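Tryptophan halogenase superfamily (Brevundimonas sp. BAL3, PDB 6FRL) acts as a flavin-dependent halogenase that prefers to brominate rather than chlorinate its substrates. Local coordinates at residues E233-G238 with W333-V338; S13-G18 with D218-C223; I322-G327 with S344-P349; I192-L197 with A206-D211; G55-P60 with L350-I355. One frame throughout, in Å; residues are numbered along the deposited sequence.

Contact 1. Residues E233-G238 with W333-V338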
# COMPACT_ATOMS: atom_id res chain seq x y z
N GLU B 233 -9.17 25.15 21.88
CA GLU B 233 -9.30 26.31 22.79
C GLU B 233 -7.99 26.65 23.45
O GLU B 233 -7.54 27.77 23.37
CB GLU B 233 -10.38 26.10 23.86
CG GLU B 233 -11.83 26.15 23.36
CD GLU B 233 -12.87 25.87 24.47
OE1 GLU B 233 -12.52 25.48 25.62
OE2 GLU B 233 -14.08 26.03 24.20
N ALA B 234 -7.34 25.68 24.06
CA ALA B 234 -6.06 25.92 24.73
C ALA B 234 -4.89 26.21 23.77
O ALA B 234 -4.14 27.15 24.00
CB ALA B 234 -5.71 24.74 25.63
N LEU B 235 -4.73 25.36 22.75
CA LEU B 235 -3.57 25.40 21.81
C LEU B 235 -3.82 26.17 20.50
O LEU B 235 -2.89 26.35 19.71
CB LEU B 235 -3.09 23.98 21.49
CG LEU B 235 -2.49 23.26 22.69
CD1 LEU B 235 -2.17 21.82 22.34
CD2 LEU B 235 -1.25 23.97 23.26
N GLY B 236 -5.05 26.60 20.27
CA GLY B 236 -5.37 27.42 19.11
C GLY B 236 -5.31 26.78 17.73
O GLY B 236 -5.24 27.51 16.74
N VAL B 237 -5.33 25.45 17.64
CA VAL B 237 -5.33 24.78 16.34
C VAL B 237 -6.66 25.02 15.58
O VAL B 237 -7.75 24.85 16.14
CB VAL B 237 -5.02 23.26 16.46
CG1 VAL B 237 -5.16 22.56 15.11
CG2 VAL B 237 -3.62 23.06 16.99
N GLY B 238 -6.55 25.38 14.31
CA GLY B 238 -7.73 25.71 13.48
C GLY B 238 -8.47 24.54 12.84
O GLY B 238 -8.11 23.39 13.02
N TRP B 333 -2.32 16.65 15.91
CA TRP B 333 -1.32 16.67 16.98
C TRP B 333 -0.56 18.01 16.97
O TRP B 333 0.07 18.39 15.96
CB TRP B 333 -0.33 15.52 16.78
CG TRP B 333 0.69 15.24 17.85
CD1 TRP B 333 1.15 16.07 18.83
CD2 TRP B 333 1.42 14.03 18.01
NE1 TRP B 333 2.11 15.47 19.59
CE2 TRP B 333 2.30 14.20 19.12
CE3 TRP B 333 1.43 12.82 17.32
CZ2 TRP B 333 3.18 13.21 19.54
CZ3 TRP B 333 2.29 11.81 17.74
CH2 TRP B 333 3.16 12.02 18.85
N ALA B 334 -0.63 18.72 18.10
CA ALA B 334 0.14 19.94 18.31
C ALA B 334 0.81 19.87 19.68
O ALA B 334 0.20 19.47 20.66
CB ALA B 334 -0.77 21.15 18.22
N LYS B 335 2.07 20.28 19.74
CA LYS B 335 2.85 20.26 20.98
C LYS B 335 2.80 18.87 21.65
O LYS B 335 3.34 17.92 21.08
CB LYS B 335 2.48 21.45 21.87
CG LYS B 335 2.96 22.77 21.28
CD LYS B 335 2.35 24.00 21.91
CE LYS B 335 2.62 25.26 21.08
NZ LYS B 335 4.08 25.52 21.00
N ASN B 336 2.17 18.75 22.81
CA ASN B 336 2.03 17.45 23.50
C ASN B 336 0.56 17.07 23.69
O ASN B 336 0.18 16.41 24.67
CB ASN B 336 2.78 17.49 24.85
CG ASN B 336 2.19 18.47 25.85
OD1 ASN B 336 1.61 19.50 25.48
ND2 ASN B 336 2.32 18.14 27.13
N CYS B 337 -0.27 17.49 22.73
CA CYS B 337 -1.66 17.11 22.67
C CYS B 337 -1.95 16.39 21.36
O CYS B 337 -1.67 16.93 20.30
CB CYS B 337 -2.52 18.34 22.77
SG CYS B 337 -4.26 17.94 22.79
N VAL B 338 -2.51 15.18 21.45
CA VAL B 338 -3.01 14.42 20.29
C VAL B 338 -4.50 14.42 20.40
O VAL B 338 -5.03 14.10 21.47
CB VAL B 338 -2.57 12.95 20.32
CG1 VAL B 338 -3.03 12.21 19.08
CG2 VAL B 338 -1.06 12.88 20.43

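Contact 2. Residues S13-G18 with D218-C223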
# COMPACT_ATOMS: atom_id res chain seq x y z
N SER B 13 3.48 9.72 32.06
CA SER B 13 2.08 9.86 32.39
C SER B 13 1.27 10.31 31.16
O SER B 13 1.80 11.04 30.29
CB SER B 13 1.90 10.86 33.51
OG SER B 13 2.46 12.14 33.18
N VAL B 14 0.01 9.86 31.10
CA VAL B 14 -0.89 10.18 30.00
C VAL B 14 -2.23 10.57 30.59
O VAL B 14 -2.80 9.84 31.43
CB VAL B 14 -1.10 8.99 29.05
CG1 VAL B 14 -2.09 9.36 27.93
CG2 VAL B 14 0.24 8.53 28.48
N VAL B 15 -2.74 11.71 30.14
CA VAL B 15 -4.00 12.22 30.64
C VAL B 15 -4.97 12.32 29.47
O VAL B 15 -4.72 13.04 28.52
CB VAL B 15 -3.85 13.62 31.30
CG1 VAL B 15 -5.20 14.14 31.82
CG2 VAL B 15 -2.82 13.57 32.43
N ILE B 16 -6.09 11.62 29.58
CA ILE B 16 -7.04 11.54 28.52
C ILE B 16 -8.18 12.43 28.95
O ILE B 16 -8.82 12.16 29.98
CB ILE B 16 -7.51 10.06 28.32
CG1 ILE B 16 -6.35 9.19 27.87
CG2 ILE B 16 -8.63 9.98 27.30
CD1 ILE B 16 -6.62 7.73 27.94
N VAL B 17 -8.48 13.45 28.14
CA VAL B 17 -9.47 14.44 28.50
C VAL B 17 -10.78 14.13 27.82
O VAL B 17 -10.98 14.49 26.67
CB VAL B 17 -8.98 15.84 28.10
CG1 VAL B 17 -10.00 16.91 28.44
CG2 VAL B 17 -7.60 16.11 28.70
N GLY B 18 -11.69 13.48 28.55
CA GLY B 18 -13.00 13.07 28.08
C GLY B 18 -13.08 11.54 28.05
O GLY B 18 -12.10 10.85 27.76
N ASP B 218 2.58 14.46 31.12
CA ASP B 218 3.54 14.68 30.04
C ASP B 218 2.90 14.69 28.64
O ASP B 218 3.37 15.42 27.76
CB ASP B 218 4.61 13.60 30.08
CG ASP B 218 5.44 13.65 31.34
OD1 ASP B 218 5.43 14.72 32.02
OD2 ASP B 218 6.13 12.62 31.60
N LEU B 219 1.87 13.84 28.44
CA LEU B 219 1.14 13.66 27.17
C LEU B 219 -0.36 13.76 27.44
O LEU B 219 -0.89 13.05 28.29
CB LEU B 219 1.49 12.31 26.51
CG LEU B 219 0.72 11.97 25.19
CD1 LEU B 219 1.20 12.88 24.08
CD2 LEU B 219 0.83 10.52 24.70
N PHE B 220 -1.03 14.62 26.68
CA PHE B 220 -2.46 14.79 26.75
C PHE B 220 -3.15 14.30 25.48
O PHE B 220 -2.69 14.63 24.36
CB PHE B 220 -2.79 16.28 26.97
CG PHE B 220 -2.48 16.74 28.36
CD1 PHE B 220 -1.18 17.04 28.73
CD2 PHE B 220 -3.49 16.79 29.32
CE1 PHE B 220 -0.89 17.40 30.03
CE2 PHE B 220 -3.20 17.17 30.61
CZ PHE B 220 -1.90 17.47 30.97
N VAL B 221 -4.25 13.54 25.64
CA VAL B 221 -5.11 13.15 24.52
C VAL B 221 -6.44 13.88 24.67
O VAL B 221 -7.11 13.75 25.68
CB VAL B 221 -5.39 11.63 24.44
CG1 VAL B 221 -6.01 11.29 23.09
CG2 VAL B 221 -4.12 10.81 24.64
N ASP B 222 -6.81 14.64 23.66
CA ASP B 222 -8.07 15.39 23.69
C ASP B 222 -9.14 14.50 23.09
O ASP B 222 -9.17 14.29 21.88
CB ASP B 222 -7.93 16.70 22.90
CG ASP B 222 -9.17 17.59 22.99
OD1 ASP B 222 -10.26 17.12 23.33
OD2 ASP B 222 -9.04 18.80 22.69
N CYS B 223 -10.02 14.00 23.97
CA CYS B 223 -11.25 13.33 23.58
C CYS B 223 -12.45 14.11 24.10
O CYS B 223 -13.51 13.53 24.40
CB CYS B 223 -11.29 11.90 24.15
SG CYS B 223 -9.88 10.86 23.71

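Contact 3. Residues I322-G327 with S344-P349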
# COMPACT_ATOMS: atom_id res chain seq x y z
N ILE B 322 -28.74 17.65 16.22
CA ILE B 322 -27.28 17.70 16.34
C ILE B 322 -26.76 18.58 15.19
O ILE B 322 -27.16 18.34 14.03
CB ILE B 322 -26.62 16.32 16.24
CG1 ILE B 322 -27.37 15.27 17.08
CG2 ILE B 322 -25.17 16.39 16.69
CD1 ILE B 322 -27.03 13.82 16.74
N PRO B 323 -25.95 19.62 15.49
CA PRO B 323 -25.22 20.28 14.39
C PRO B 323 -24.08 19.41 13.82
O PRO B 323 -23.36 18.70 14.54
CB PRO B 323 -24.68 21.58 15.02
CG PRO B 323 -25.60 21.85 16.15
CD PRO B 323 -26.05 20.50 16.67
N PHE B 324 -23.99 19.46 12.50
CA PHE B 324 -23.00 18.75 11.76
C PHE B 324 -22.12 19.84 11.28
O PHE B 324 -22.62 20.87 10.84
CB PHE B 324 -23.64 18.08 10.54
CG PHE B 324 -24.05 16.67 10.76
CD1 PHE B 324 -24.31 16.16 12.04
CD2 PHE B 324 -24.19 15.83 9.65
CE1 PHE B 324 -24.68 14.84 12.21
CE2 PHE B 324 -24.56 14.51 9.82
CZ PHE B 324 -24.81 14.01 11.10
N ARG B 325 -20.83 19.63 11.37
CA ARG B 325 -19.90 20.52 10.73
C ARG B 325 -18.74 19.69 10.15
O ARG B 325 -17.73 19.49 10.79
CB ARG B 325 -19.47 21.58 11.72
CG ARG B 325 -18.71 22.70 11.04
CD ARG B 325 -17.96 23.52 12.06
NE ARG B 325 -17.28 24.65 11.45
CZ ARG B 325 -16.58 25.55 12.13
NH1 ARG B 325 -16.02 26.56 11.47
NH2 ARG B 325 -16.42 25.44 13.45
N PRO B 326 -18.90 19.20 8.91
CA PRO B 326 -17.92 18.35 8.24
C PRO B 326 -16.57 19.01 8.07
O PRO B 326 -16.50 20.17 7.64
CB PRO B 326 -18.51 18.13 6.86
CG PRO B 326 -19.93 18.50 6.95
CD PRO B 326 -20.04 19.51 8.02
N GLY B 327 -15.50 18.29 8.37
CA GLY B 327 -14.18 18.87 8.23
C GLY B 327 -13.21 18.25 9.18
O GLY B 327 -13.55 17.31 9.91
N SER B 344 -10.81 15.87 16.61
CA SER B 344 -9.92 15.89 15.41
C SER B 344 -10.68 16.08 14.08
O SER B 344 -10.06 16.27 13.04
CB SER B 344 -9.09 14.60 15.33
OG SER B 344 -9.95 13.50 15.04
N GLY B 345 -12.01 16.02 14.11
CA GLY B 345 -12.81 16.28 12.90
C GLY B 345 -14.10 15.50 12.84
O GLY B 345 -14.44 14.77 13.77
N PHE B 346 -14.84 15.67 11.76
CA PHE B 346 -16.16 15.06 11.65
C PHE B 346 -16.58 14.78 10.22
O PHE B 346 -16.49 15.64 9.35
CB PHE B 346 -17.20 15.97 12.30
CG PHE B 346 -18.59 15.42 12.19
CD1 PHE B 346 -19.00 14.35 12.99
CD2 PHE B 346 -19.46 15.93 11.27
CE1 PHE B 346 -20.25 13.82 12.88
CE2 PHE B 346 -20.74 15.41 11.15
CZ PHE B 346 -21.14 14.36 11.97
N LEU B 347 -17.04 13.55 9.99
CA LEU B 347 -17.69 13.20 8.74
C LEU B 347 -18.95 12.45 9.16
O LEU B 347 -18.89 11.64 10.09
CB LEU B 347 -16.78 12.33 7.86
CG LEU B 347 -15.48 13.00 7.40
CD1 LEU B 347 -14.47 11.99 6.87
CD2 LEU B 347 -15.81 14.02 6.32
N GLU B 348 -20.05 12.74 8.46
CA GLU B 348 -21.34 12.11 8.68
C GLU B 348 -21.25 10.58 8.56
O GLU B 348 -20.42 10.08 7.80
CB GLU B 348 -22.31 12.65 7.64
CG GLU B 348 -21.95 12.26 6.20
CD GLU B 348 -22.66 13.08 5.14
OE1 GLU B 348 -23.71 12.60 4.61
OE2 GLU B 348 -22.14 14.16 4.82
N PRO B 349 -22.11 9.81 9.28
CA PRO B 349 -21.98 8.34 9.40
C PRO B 349 -22.57 7.52 8.24
O PRO B 349 -23.15 6.43 8.46
CB PRO B 349 -22.75 8.02 10.70
CG PRO B 349 -23.81 9.08 10.75
CD PRO B 349 -23.18 10.33 10.17

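Contact 4. Residues I192-L197 with A206-D211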
# COMPACT_ATOMS: atom_id res chain seq x y z
N ILE B 192 -13.65 20.48 34.29
CA ILE B 192 -12.35 21.12 34.13
C ILE B 192 -12.63 22.61 34.06
O ILE B 192 -13.46 23.03 33.24
CB ILE B 192 -11.64 20.62 32.85
CG1 ILE B 192 -11.35 19.11 32.96
CG2 ILE B 192 -10.30 21.35 32.62
CD1 ILE B 192 -11.22 18.39 31.63
N ARG B 193 -11.97 23.40 34.93
CA ARG B 193 -12.13 24.87 34.94
C ARG B 193 -11.25 25.53 33.88
O ARG B 193 -11.70 26.45 33.20
CB ARG B 193 -11.77 25.45 36.31
CG ARG B 193 -12.07 26.94 36.52
CD ARG B 193 -11.31 27.50 37.73
NE ARG B 193 -11.69 26.88 39.01
CZ ARG B 193 -10.88 26.70 40.07
NH1 ARG B 193 -9.60 27.10 40.06
NH2 ARG B 193 -11.36 26.13 41.16
N SER B 194 -10.01 25.06 33.77
CA SER B 194 -9.00 25.63 32.90
C SER B 194 -7.87 24.65 32.50
O SER B 194 -7.58 23.68 33.20
CB SER B 194 -8.37 26.86 33.58
OG SER B 194 -7.63 26.50 34.74
N VAL B 195 -7.22 24.99 31.40
CA VAL B 195 -6.00 24.33 30.94
C VAL B 195 -4.83 25.28 31.13
O VAL B 195 -4.88 26.41 30.68
CB VAL B 195 -6.11 23.97 29.44
CG1 VAL B 195 -4.91 23.13 29.02
CG2 VAL B 195 -7.39 23.19 29.19
N GLU B 196 -3.77 24.80 31.77
CA GLU B 196 -2.59 25.57 32.10
C GLU B 196 -1.42 25.18 31.19
O GLU B 196 -1.09 23.99 31.04
CB GLU B 196 -2.16 25.33 33.56
CG GLU B 196 -3.29 25.25 34.60
CD GLU B 196 -4.25 26.41 34.59
OE1 GLU B 196 -3.81 27.53 34.25
OE2 GLU B 196 -5.46 26.21 34.90
N LEU B 197 -0.78 26.20 30.61
CA LEU B 197 0.29 26.02 29.64
C LEU B 197 1.61 26.42 30.26
O LEU B 197 1.67 27.31 31.07
CB LEU B 197 0.01 26.84 28.38
CG LEU B 197 -1.39 26.68 27.78
CD1 LEU B 197 -1.64 27.67 26.66
CD2 LEU B 197 -1.63 25.24 27.32
N ALA B 206 -0.91 21.14 32.82
CA ALA B 206 -1.89 20.49 33.70
C ALA B 206 -3.29 20.97 33.47
O ALA B 206 -3.48 22.05 32.91
CB ALA B 206 -1.53 20.72 35.16
N LEU B 207 -4.26 20.17 33.91
CA LEU B 207 -5.65 20.60 33.97
C LEU B 207 -5.96 21.11 35.38
O LEU B 207 -5.50 20.52 36.36
CB LEU B 207 -6.61 19.46 33.68
CG LEU B 207 -6.43 18.60 32.45
CD1 LEU B 207 -7.49 17.52 32.43
CD2 LEU B 207 -6.53 19.44 31.20
N THR B 208 -6.74 22.18 35.48
CA THR B 208 -7.21 22.70 36.75
C THR B 208 -8.69 22.35 36.87
O THR B 208 -9.51 22.79 36.04
CB THR B 208 -6.97 24.22 36.90
OG1 THR B 208 -5.56 24.49 37.00
CG2 THR B 208 -7.69 24.81 38.14
N LEU B 209 -9.03 21.58 37.90
CA LEU B 209 -10.42 21.14 38.10
C LEU B 209 -11.26 22.23 38.78
O LEU B 209 -10.70 23.20 39.28
CB LEU B 209 -10.44 19.85 38.92
CG LEU B 209 -9.52 18.72 38.44
CD1 LEU B 209 -9.75 17.43 39.23
CD2 LEU B 209 -9.73 18.45 36.95
N ASP B 210 -12.58 22.06 38.78
CA ASP B 210 -13.53 22.94 39.53
C ASP B 210 -13.18 23.08 41.01
O ASP B 210 -13.25 24.17 41.54
CB ASP B 210 -14.99 22.45 39.42
CG ASP B 210 -15.81 23.18 38.36
OD1 ASP B 210 -15.43 24.29 37.92
OD2 ASP B 210 -16.86 22.65 37.98
N ASP B 211 -12.80 21.99 41.66
CA ASP B 211 -12.35 22.03 43.06
C ASP B 211 -10.91 22.56 43.30
O ASP B 211 -10.47 22.65 44.45
CB ASP B 211 -12.60 20.68 43.79
CG ASP B 211 -11.72 19.53 43.30
OD1 ASP B 211 -10.60 19.76 42.81
OD2 ASP B 211 -12.17 18.36 43.42

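Contact 5. Residues G55-P60 with L350-I355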
# COMPACT_ATOMS: atom_id res chain seq x y z
N GLY B 55 -27.37 3.86 19.46
CA GLY B 55 -26.97 2.78 18.55
C GLY B 55 -26.04 3.26 17.45
O GLY B 55 -26.27 4.32 16.86
N GLU B 56 -24.99 2.48 17.16
CA GLU B 56 -23.98 2.87 16.22
C GLU B 56 -23.49 1.67 15.42
O GLU B 56 -23.51 0.52 15.90
CB GLU B 56 -22.83 3.52 16.96
CG GLU B 56 -22.39 4.82 16.33
CD GLU B 56 -21.14 5.38 16.98
OE1 GLU B 56 -21.14 5.51 18.24
OE2 GLU B 56 -20.17 5.68 16.23
N ALA B 57 -23.09 1.92 14.17
CA ALA B 57 -22.49 0.90 13.33
C ALA B 57 -20.97 1.02 13.28
O ALA B 57 -20.39 2.01 13.74
CB ALA B 57 -23.08 0.94 11.92
N THR B 58 -20.34 -0.03 12.77
CA THR B 58 -18.89 -0.14 12.68
C THR B 58 -18.46 -0.85 11.39
O THR B 58 -19.31 -1.34 10.64
CB THR B 58 -18.33 -0.97 13.86
OG1 THR B 58 -19.01 -2.24 13.91
CG2 THR B 58 -18.48 -0.22 15.17
N ILE B 59 -17.15 -0.89 11.16
CA ILE B 59 -16.54 -1.73 10.14
C ILE B 59 -15.74 -2.85 10.83
O ILE B 59 -15.55 -2.83 12.04
CB ILE B 59 -15.69 -0.89 9.13
CG1 ILE B 59 -14.56 -0.11 9.81
CG2 ILE B 59 -16.56 0.10 8.37
CD1 ILE B 59 -13.62 0.51 8.81
N PRO B 60 -15.29 -3.86 10.07
CA PRO B 60 -14.68 -5.03 10.73
C PRO B 60 -13.37 -4.80 11.54
O PRO B 60 -13.02 -5.65 12.40
CB PRO B 60 -14.45 -5.99 9.57
CG PRO B 60 -15.49 -5.60 8.57
CD PRO B 60 -15.47 -4.12 8.63
N LEU B 350 -22.36 8.01 7.02
CA LEU B 350 -22.95 7.40 5.84
C LEU B 350 -22.34 6.03 5.60
O LEU B 350 -23.02 5.11 5.13
CB LEU B 350 -22.76 8.31 4.60
CG LEU B 350 -23.34 7.80 3.26
CD1 LEU B 350 -24.85 7.66 3.34
CD2 LEU B 350 -22.98 8.76 2.13
N GLU B 351 -21.04 5.93 5.90
CA GLU B 351 -20.30 4.70 5.75
C GLU B 351 -19.66 4.25 7.08
O GLU B 351 -18.60 3.61 7.09
CB GLU B 351 -19.32 4.83 4.57
CG GLU B 351 -20.01 4.76 3.20
CD GLU B 351 -20.22 3.35 2.65
OE1 GLU B 351 -19.89 2.36 3.31
OE2 GLU B 351 -20.72 3.22 1.51
N SER B 352 -20.33 4.57 8.20
CA SER B 352 -20.00 3.98 9.51
C SER B 352 -18.52 4.17 9.90
O SER B 352 -17.84 3.19 10.21
CB SER B 352 -20.31 2.46 9.48
OG SER B 352 -21.65 2.17 9.06
N THR B 353 -18.01 5.40 9.87
CA THR B 353 -16.56 5.60 9.98
C THR B 353 -16.07 6.26 11.25
O THR B 353 -14.87 6.38 11.43
CB THR B 353 -16.00 6.42 8.79
OG1 THR B 353 -16.73 7.64 8.67
CG2 THR B 353 -16.08 5.61 7.46
N SER B 354 -16.97 6.68 12.13
CA SER B 354 -16.61 7.42 13.36
C SER B 354 -15.69 6.62 14.29
O SER B 354 -14.60 7.08 14.68
CB SER B 354 -17.89 7.80 14.13
OG SER B 354 -18.48 8.92 13.51
N ILE B 355 -16.17 5.44 14.67
CA ILE B 355 -15.41 4.59 15.52
C ILE B 355 -14.11 4.18 14.79
O ILE B 355 -13.03 4.21 15.38
CB ILE B 355 -16.28 3.44 16.04
CG1 ILE B 355 -17.21 4.04 17.12
CG2 ILE B 355 -15.44 2.28 16.58
CD1 ILE B 355 -18.23 3.08 17.73
O HOH W 1 -18.63 4.25 13.70

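Contact 1. Residues E233-G238 with W333-V338
The backbones of Leu235 and Ala334 come closest here, with CA atoms 7.5 Å apart, and the end of helix 229-234 and the loop after it meet the turn of 333-338 mainly through side chains. Leu235 does most of the work. Its CG stands opposite the carbonyl carbon (chi1 -67°), and the extended second torsion carries CD1 onward into the hairpin. That methyl settles 3.5 Å from CB of Cys337 and also rests near the carbonyl oxygen of Ala334. The other branch, CD2, meets the shaft of Lys335 at CD, 3.8 Å away, where the two side chains pass at a slant. Lys335 thus offers its aliphatic part to the leucine, while NZ bonds to the carbonyl oxygen of Asp201. Two residues on, CG2 of Val237 closes against CB of Ala334 at 3.6 Å. Between these two contacts Gly236, with a positive phi, turns the chain out of the helix, which allows Leu235 and Val237 both to address the same hairpin. The turn itself is well held: Ala334 and Cys337 exchange backbone bonds, Ala334 N reaching Cys337 O at 3.0 Å. NE1 of Trp333 donates to the Lys335 carbonyl oxygen at 3.1 Å from above the carbonyl plane, and the indole lies under CG2 of Val338. The amide of Asn336 spans Val204 N and Asp218 O. The arrangement is a two-residue beta hairpin, with Lys335 and Asn336 at its turn, at the edge of the Rossmann-type sheet, packed against by the residues that follow helix 229-234.

Contact 2. Residues S13-G18 with D218-C223
Strands 13-17 and 219-222 run side by side, with Val15 beside Phe220 and Ile16 beside Val221, in the parallel part of the mixed sheet of a Rossmann-type fold, probably the flavin-binding part of the enzyme. Their short axes differ in direction by 19° and come within 4.8 Å. The bonds alternate as in any parallel pair: Val15 N gives to Leu219 O, Val15 O receives Val221 N, and Val17 N reaches Val221 O at 2.8 Å. At the start of the ladder Leu219 N is held only weakly by Ser13 O, but OG of Ser13 accepts from Asp218 N at 3.1 Å. That hydroxyl sits between its own N and carbonyl carbon (chi1 57°), a torsion that leans it across the gap to the neighbouring strand. The carboxylate of Asp218 turns elsewhere, to a salt bridge with Arg12. On one face of the sheet the Phe220 ring lies alongside Val15, CE2 coming 3.7 Å from CB of that valine, while CG2 of Val17 sits at the ring edge. On the other face CG2 of Val221 touches CG1 of Val14 and CG1 of Ile16; helix 20-33 packs on Ile16 through Thr26 and Ala27. Gly18 begins a GxGxxG pattern consistent with dinucleotide binding, where the strand turns toward that helix. The chain is tight there: Cys223 N bonds to Val17 O at 2.9 Å, and a side chain on Gly18 would run into the carbonyl oxygen of Cys223, which lies 3.7 Å from Gly18 CA.

Contact 3. Residues I322-G327 with S344-P349
Phe346 drives the edge of its ring into the face of Phe324, an edge-to-face pair with centroids 4.7 Å apart and planes at 65°. The leading atom is CZ of Phe346, poised over the centre of the Phe324 ring, while CE2 of Phe346 comes within 3.6 Å of CG of Phe324. Also against the Phe324 ring lies CB of Glu348, 3.6 Å from CE2 of Phe324, with CD of Pro349 farther along at CZ of that ring. With CG opposite the backbone N (chi1 178°), the side chain of Phe346 stretches past Arg325 and Pro326 to its partner, and the nitrogen of Pro326 lies near the plane of the ring at its edge. A serine in place of Phe324 would probably leave the edge of Phe346 without its aromatic face and open a gap beside CB of Glu348. Behind the rings the backbones join: Gly327 and Phe346 are an antiparallel hydrogen-bonded pair, Gly327 N meeting Phe346 O at 3.0 Å and Phe346 N meeting Gly327 O at 2.8 Å. This pair belongs to a small three-stranded antiparallel sheet, in which 327-329 runs between 239-241 and 345-346. The carbonyl oxygen of Phe346 has a further neighbour in CA of Pro326, a CA-H...O contact of 3.3 Å. Farther out, OE1 of Glu348 takes bonds from Trp277 NE1 and from the hydroxyl of Tyr401, which fix the side chain whose CB abuts Phe324. Arg325 turns away to a salt bridge with Asp241, and Leu347 packs on helix 376-402.

Contact 4. Residues I192-L197 with A206-D211
Arg193 and Ser194 both aim their backbone N-H groups at one carbonyl oxygen, that of Thr208, in a classic beta bulge. The first bond is 2.8 Å from Arg193 N to Thr208 O; the second, 3.2 Å from Ser194 N to the same oxygen, lies on a lone pair. The extra residue shifts the register by one, so that Ile192 pairs with Leu209 while Ser194 pairs with Thr208. Near-helical backbone angles at Arg193 make the bulge and swing its side chain over the end of the opposite strand. There NH2 donates to the carbonyl oxygen of Asp210 at 2.7 Å, from well above that carbonyl's plane, and one face of the guanidinium lies against the carbonyl oxygen of Leu209. A bend at chi3 (-63°) brings NH1 back beside CG2 of Thr208. These strands form a beta hairpin within a three-stranded antiparallel meander of strands 192-197, 204-209 and 214-216. Beyond the bulge the ladder resumes: Thr208 N bonds to Ser194 O at 2.9 Å, and Glu196 N to Ala206 O, though the return bond from Ala206 N to Glu196 O is weak. The bond from Thr208 OG1 to the Glu196 carboxylate is doubtful, because OE2 is modelled too close to a neighbour. On the face away from the Thr208 side chain, Leu207 spreads its two methyls, CD1 reaching CD1 of Ile192 at 3.9 Å and CD2 touching CG2 of Val195. Leu207 also rests on Val15 and Val17 of strand 13-17.

Contact 5. Residues G55-P60 with L350-I355
Glu56 leaves its backbone through CB and CG toward Ile355, and the chain stays extended beyond CG (chi2 -173°). Its CD lies 3.8 Å from CD1 of Ile355, which OE1 also touches. OE2 goes farthest, to 3.5 Å from CG1 of Ile355, with CB of Ser354 nearby. The same oxygen takes a long bond of 3.3 Å from a water. That water also donates to Ala57 O at 2.8 Å. In turn it accepts from Ile355 N at 2.9 Å. One water thus occupies an N-H in the first turn of helix 354-367 and links it to strand 55-57. A leucine in place of Glu56 would probably take away the carboxylate acceptor and leave the water tied on the 55-57 side through Ala57 O. Farther along, CB of Ala57 rests 3.4 Å from OG of Ser352, CG2 of Thr58 meets CG2 of Ile355, and CG2 of Ile59 lies by the Ser352 carbonyl oxygen. Lys85 of strand 83-85 bonds both to Ser352 OG and to Thr58 O. The contact therefore sits between the antiparallel sheet of strands 55-57, 164-168 and 83-85 and the start of helix 354-367, with helix 376-402 behind Glu351.

How the contacts relate
From the N terminus, 13-18 opens contact 2 and 55-60 opens contact 5. The hairpin of contact 4 closes a short loop nested inside both, before 218-223 shuts contact 2. Because 55-60 waits until 350-355 for its partner, contacts 2 and 5 cross. Contact 1 opens at 233-238 and contact 3 at 322-327; contact 1 closes at 333-338 and contact 3 at 344-349, so these also cross, both within the span of contact 5. Contacts 1, 2 and 4 touch one another and tie hairpin, helix and Rossmann-type sheet together. Contact 3 runs straight into contact 5, joining the small 239-241 sheet to the centre of the chain.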